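Local coordinates for protein aspartyl-tRNA synthetase 2 (Thermus thermophilus, PDB 1N9W) that attaches L-aspartate, activated with ATP as aspartyl-AMP, to both tRNA(Asp) and tRNA(Asn), acting as a homodimeric class II aminoacyl-tRNA synthetase of relaxed tRNA specificity, at residues 35-40 with 54-59; 336-341 with 346-351. One frame throughout, in Å; residues are numbered along the deposited sequence.

Contact 1. Residues 35-40 with 54-59; sequences LLRDRS and LPESAL
Arg37, near the end of strand 31-38, meets Glu56, in the type II turn Leu54-Ser57 that leads into strand 58-67, without any backbone hydrogen bond between 35-40 and 54-59. Both strands belong to the OB-fold of the anticodon-binding domain and pair with strand 15-28; 35-40 and 54-59 themselves are joined by a two-pronged, end-on salt bridge. Arg37 NH1 reaches Glu56 OE2 at 2.9 Å, and Arg37 NH2 reaches Glu56 OE1 at 2.7 Å. Each oxygen uses its syn lone pair, and the guanidinium and carboxylate planes lie 10° apart. The two side chains meet at about a right angle: Arg37 runs extended from CG to NE, whereas Glu56 bends at chi2 (-45°) to present both oxygens. Second partners fix each group, Arg117 pairing with Glu56 OE1 and His23 ND1 with Arg37 NH1. A leucine in place of Arg37 would probably leave the buried Glu56 carboxylate without this partner, though still paired with Arg117, and freer to turn. Next along the strand, Asp38 closes an Asx turn, its OD1 accepting from Ser40 N at 2.8 Å and from Ser40 OG at 2.7 Å, both from the same face of the carboxylate.

Contact 2. Residues 336-341 with 346-351; sequences SFDLLF and ITSGGQ
A classic beta bulge sets two residues, Ile346 and Thr347, opposite the single Leu339 in the hairpin of strands 336-341 and 344-351. Leu339 O accepts from Ile346 N, while Leu339 N reaches Thr347 O at 3.0 Å from 45° out of the carbonyl plane. The packing is tight here, with Leu339 CB and Thr347 CB 3.4 Å apart. Beyond the bulge the antiparallel pairing continues: Phe337 and Gly349 form a hydrogen-bonded pair, with Gly349 N to Phe337 O at 3.0 Å and nearly straight (175°).

Glycines make room at this end. Gly350 CA lies 3.9 Å from Ser336 CA, too close for a beta carbon on Gly350, and Gly349 O sits 3.8 Å above one face of the Phe337 ring, toward its rim. Phe337 CG stands between its own N and carbonyl carbon (chi1 65°), bringing the ring across to strand 344-351. At the other end Ile346 CD1 touches Leu339 CD2 and Phe341 CB, 3.6 Å from each.

On the Asp338 face, Ser348 OG donates to Asp338 OD1 at 2.9 Å, while Arg322 forms a salt bridge with the same oxygen. This pairing probably positions Ser348, predicted to bind L-aspartate. Thr347 OG1 is hydrogen-bonded to Glu234 of helix 227-248, which also covers Phe337 and Leu339; helix 394-402 packs on Phe341 and Ile346, and strands 311-315 and 387-393 flank the hairpin.

The two contacts illustrate how a modular synthetase places anticodon binding and aminoacylation in different domains. Contact 1 belongs to the anticodon-binding OB-fold and contact 2 to the class II catalytic domain; they follow one another along the chain, on opposite sides of its centre. Their centres are 43 Å apart and their nearest atoms about 23 Å, with no touch between them. Contact 1 does not itself include the tRNA-interacting residues: the side chains of Arg37 and Glu56 are about 11 Å from those of Gln44 and Arg26, respectively. Contact 2 contains Ser348, predicted to bind L-aspartate, and its Asp338 and Ile346 side chains come within about 4 Å of those of Glu345 and Arg396, both predicted to bind ATP.

Contact 1. Residues 35-40 with 54-59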
loop_
_atom_site.group_PDB
_atom_site.type_symbol
_atom_site.label_atom_id
_atom_site.label_comp_id
_atom_site.label_asym_id
_atom_site.label_seq_id
_atom_site.Cartn_x
_atom_site.Cartn_y
_atom_site.Cartn_z
ATOM N N LEU B 35 34.046 -4.291 7.879
ATOM C CA LEU B 35 32.769 -4.226 8.545
ATOM C C LEU B 35 31.806 -4.380 7.376
ATOM O O LEU B 35 31.801 -3.543 6.477
ATOM C CB LEU B 35 32.584 -2.867 9.209
ATOM C CG LEU B 35 31.537 -2.918 10.303
ATOM C CD1 LEU B 35 32.138 -3.584 11.538
ATOM C CD2 LEU B 35 31.048 -1.509 10.627
ATOM N N LEU B 36 31.036 -5.464 7.357
ATOM C CA LEU B 36 30.090 -5.707 6.271
ATOM C C LEU B 36 28.692 -5.451 6.774
ATOM O O LEU B 36 28.342 -5.897 7.867
ATOM C CB LEU B 36 30.186 -7.162 5.776
ATOM C CG LEU B 36 29.270 -7.591 4.617
ATOM C CD1 LEU B 36 29.909 -8.752 3.829
ATOM C CD2 LEU B 36 27.891 -7.991 5.143
ATOM N N ARG B 37 27.881 -4.723 6.018
ATOM C CA ARG B 37 26.520 -4.534 6.498
ATOM C C ARG B 37 25.480 -4.954 5.484
ATOM O O ARG B 37 25.593 -4.659 4.293
ATOM C CB ARG B 37 26.253 -3.087 6.918
ATOM C CG ARG B 37 26.129 -2.154 5.783
ATOM C CD ARG B 37 25.221 -0.942 5.999
ATOM N NE ARG B 37 25.080 -0.481 4.613
ATOM C CZ ARG B 37 25.936 0.321 3.991
ATOM N NH1 ARG B 37 26.985 0.839 4.632
ATOM N NH2 ARG B 37 25.839 0.453 2.682
ATOM N N ASP B 38 24.476 -5.677 5.956
ATOM C CA ASP B 38 23.419 -6.060 5.054
ATOM C C ASP B 38 22.147 -5.373 5.565
ATOM O O ASP B 38 22.234 -4.504 6.439
ATOM C CB ASP B 38 23.305 -7.607 4.893
ATOM C CG ASP B 38 23.053 -8.345 6.195
ATOM O OD1 ASP B 38 22.471 -7.739 7.116
ATOM O OD2 ASP B 38 23.395 -9.556 6.275
ATOM N N ARG B 39 20.993 -5.713 5.003
ATOM C CA ARG B 39 19.761 -5.066 5.408
ATOM C C ARG B 39 19.411 -5.293 6.869
ATOM O O ARG B 39 18.551 -4.608 7.421
ATOM C CB ARG B 39 18.597 -5.509 4.501
ATOM C CG ARG B 39 18.323 -7.017 4.460
ATOM C CD ARG B 39 17.189 -7.334 3.478
ATOM N NE ARG B 39 16.703 -8.697 3.582
ATOM C CZ ARG B 39 17.224 -9.736 2.942
ATOM N NH1 ARG B 39 18.263 -9.571 2.136
ATOM N NH2 ARG B 39 16.705 -10.942 3.115
ATOM N N SER B 40 20.090 -6.241 7.508
ATOM C CA SER B 40 19.794 -6.557 8.917
ATOM C C SER B 40 20.844 -6.086 9.921
ATOM O O SER B 40 20.650 -6.240 11.123
ATOM C CB SER B 40 19.588 -8.064 9.095
ATOM O OG SER B 40 20.823 -8.748 9.004
ATOM N N LEU B 54 37.208 -0.173 -2.302
ATOM C CA LEU B 54 36.784 0.998 -1.532
ATOM C C LEU B 54 35.512 0.749 -0.723
ATOM O O LEU B 54 34.795 -0.221 -0.953
ATOM C CB LEU B 54 36.550 2.204 -2.468
ATOM C CG LEU B 54 37.779 2.899 -3.078
ATOM C CD1 LEU B 54 37.361 3.933 -4.160
ATOM C CD2 LEU B 54 38.560 3.586 -1.958
ATOM N N PRO B 55 35.235 1.625 0.261
ATOM C CA PRO B 55 34.028 1.477 1.076
ATOM C C PRO B 55 32.810 1.585 0.152
ATOM O O PRO B 55 32.864 2.259 -0.886
ATOM C CB PRO B 55 34.120 2.647 2.052
ATOM C CG PRO B 55 35.597 2.828 2.219
ATOM C CD PRO B 55 36.133 2.653 0.820
ATOM N N GLU B 56 31.729 0.923 0.549
ATOM C CA GLU B 56 30.471 0.879 -0.189
ATOM C C GLU B 56 30.511 -0.046 -1.404
ATOM O O GLU B 56 29.638 0.012 -2.270
ATOM C CB GLU B 56 30.001 2.291 -0.596
ATOM C CG GLU B 56 29.408 3.112 0.560
ATOM C CD GLU B 56 28.421 2.322 1.428
ATOM O OE1 GLU B 56 27.531 1.634 0.876
ATOM O OE2 GLU B 56 28.537 2.392 2.671
ATOM N N SER B 57 31.530 -0.894 -1.489
ATOM C CA SER B 57 31.596 -1.854 -2.589
ATOM C C SER B 57 30.656 -2.981 -2.173
ATOM O O SER B 57 30.513 -3.265 -0.975
ATOM C CB SER B 57 33.016 -2.409 -2.763
ATOM O OG SER B 57 33.844 -1.520 -3.489
ATOM N N ALA B 58 29.997 -3.607 -3.141
ATOM C CA ALA B 58 29.098 -4.717 -2.841
ATOM C C ALA B 58 29.977 -5.958 -2.766
ATOM O O ALA B 58 30.797 -6.199 -3.653
ATOM C CB ALA B 58 28.051 -4.865 -3.935
ATOM N N LEU B 59 29.803 -6.744 -1.710
ATOM C CA LEU B 59 30.621 -7.935 -1.512
ATOM C C LEU B 59 29.880 -9.218 -1.175
ATOM O O LEU B 59 28.725 -9.223 -0.743
ATOM C CB LEU B 59 31.595 -7.703 -0.359
ATOM C CG LEU B 59 32.460 -6.465 -0.234
ATOM C CD1 LEU B 59 33.179 -6.556 1.097
ATOM C CD2 LEU B 59 33.442 -6.368 -1.381
#

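Contact 2. Residues 336-341 with 346-351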
loop_
_atom_site.group_PDB
_atom_site.type_symbol
_atom_site.label_atom_id
_atom_site.label_comp_id
_atom_site.label_asym_id
_atom_site.label_seq_id
_atom_site.Cartn_x
_atom_site.Cartn_y
_atom_site.Cartn_z
ATOM N N SER B 336 -15.944 17.171 14.527
ATOM C CA SER B 336 -14.596 16.981 14.018
ATOM C C SER B 336 -13.614 16.828 15.176
ATOM O O SER B 336 -13.947 17.128 16.325
ATOM C CB SER B 336 -14.193 18.177 13.154
ATOM O OG SER B 336 -14.262 19.379 13.900
ATOM N N PHE B 337 -12.408 16.355 14.866
ATOM C CA PHE B 337 -11.370 16.162 15.873
ATOM C C PHE B 337 -9.974 16.114 15.244
ATOM O O PHE B 337 -9.821 15.797 14.065
ATOM C CB PHE B 337 -11.631 14.870 16.668
ATOM C CG PHE B 337 -11.539 13.606 15.843
ATOM C CD1 PHE B 337 -10.302 13.065 15.500
ATOM C CD2 PHE B 337 -12.692 12.975 15.386
ATOM C CE1 PHE B 337 -10.213 11.914 14.714
ATOM C CE2 PHE B 337 -12.614 11.823 14.599
ATOM C CZ PHE B 337 -11.372 11.297 14.262
ATOM N N ASP B 338 -8.968 16.441 16.047
ATOM C CA ASP B 338 -7.577 16.432 15.623
ATOM C C ASP B 338 -6.811 15.654 16.664
ATOM O O ASP B 338 -7.079 15.793 17.855
ATOM C CB ASP B 338 -7.027 17.856 15.555
ATOM C CG ASP B 338 -7.185 18.476 14.192
ATOM O OD1 ASP B 338 -8.031 17.995 13.413
ATOM O OD2 ASP B 338 -6.461 19.454 13.897
ATOM N N LEU B 339 -5.869 14.825 16.227
ATOM C CA LEU B 339 -5.080 14.053 17.180
ATOM C C LEU B 339 -3.704 14.686 17.320
ATOM O O LEU B 339 -3.021 14.934 16.327
ATOM C CB LEU B 339 -4.937 12.600 16.721
ATOM C CG LEU B 339 -3.976 11.741 17.549
ATOM C CD1 LEU B 339 -4.427 11.711 19.006
ATOM C CD2 LEU B 339 -3.919 10.336 16.974
ATOM N N LEU B 340 -3.311 14.968 18.554
ATOM C CA LEU B 340 -2.006 15.548 18.811
ATOM C C LEU B 340 -1.108 14.482 19.389
ATOM O O LEU B 340 -1.438 13.860 20.398
ATOM C CB LEU B 340 -2.107 16.707 19.801
ATOM C CG LEU B 340 -2.845 17.949 19.314
ATOM C CD1 LEU B 340 -2.794 19.011 20.406
ATOM C CD2 LEU B 340 -2.200 18.462 18.036
ATOM N N PHE B 341 0.024 14.259 18.737
ATOM C CA PHE B 341 0.973 13.264 19.200
ATOM C C PHE B 341 2.256 13.972 19.589
ATOM O O PHE B 341 2.952 14.529 18.743
ATOM C CB PHE B 341 1.239 12.236 18.099
ATOM C CG PHE B 341 2.261 11.200 18.467
ATOM C CD1 PHE B 341 2.168 10.500 19.670
ATOM C CD2 PHE B 341 3.307 10.906 17.600
ATOM C CE1 PHE B 341 3.097 9.517 19.993
ATOM C CE2 PHE B 341 4.237 9.927 17.915
ATOM C CZ PHE B 341 4.137 9.232 19.116
ATOM N N ILE B 346 -1.043 14.798 14.068
ATOM C CA ILE B 346 -0.808 13.669 13.175
ATOM C C ILE B 346 -2.114 13.148 12.595
ATOM O O ILE B 346 -2.116 12.182 11.833
ATOM C CB ILE B 346 -0.123 12.500 13.901
ATOM C CG1 ILE B 346 -1.080 11.894 14.929
ATOM C CG2 ILE B 346 1.166 12.979 14.553
ATOM C CD1 ILE B 346 -0.629 10.564 15.492
ATOM N N THR B 347 -3.225 13.777 12.960
ATOM C CA THR B 347 -4.522 13.344 12.464
ATOM C C THR B 347 -5.544 14.459 12.445
ATOM O O THR B 347 -5.555 15.334 13.311
ATOM C CB THR B 347 -5.095 12.195 13.317
ATOM O OG1 THR B 347 -4.188 11.087 13.296
ATOM C CG2 THR B 347 -6.451 11.747 12.772
ATOM N N SER B 348 -6.411 14.417 11.446
ATOM C CA SER B 348 -7.460 15.408 11.319
ATOM C C SER B 348 -8.639 14.776 10.598
ATOM O O SER B 348 -8.506 14.309 9.466
ATOM C CB SER B 348 -6.957 16.617 10.535
ATOM O OG SER B 348 -7.948 17.623 10.499
ATOM N N GLY B 349 -9.789 14.750 11.262
ATOM C CA GLY B 349 -10.968 14.170 10.657
ATOM C C GLY B 349 -12.232 14.422 11.448
ATOM O O GLY B 349 -12.268 15.278 12.333
ATOM N N GLY B 350 -13.279 13.673 11.124
ATOM C CA GLY B 350 -14.544 13.821 11.817
ATOM C C GLY B 350 -15.694 13.334 10.960
ATOM O O GLY B 350 -15.494 12.896 9.826
ATOM N N GLN B 351 -16.905 13.400 11.501
ATOM C CA GLN B 351 -18.077 12.972 10.755
ATOM C C GLN B 351 -18.406 14.014 9.687
ATOM O O GLN B 351 -18.213 15.208 9.912
ATOM C CB GLN B 351 -19.258 12.778 11.706
ATOM C CG GLN B 351 -20.588 12.582 11.007
ATOM C CD GLN B 351 -21.612 11.895 11.887
ATOM O OE1 GLN B 351 -21.553 11.983 13.117
ATOM N NE2 GLN B 351 -22.566 11.213 11.262
#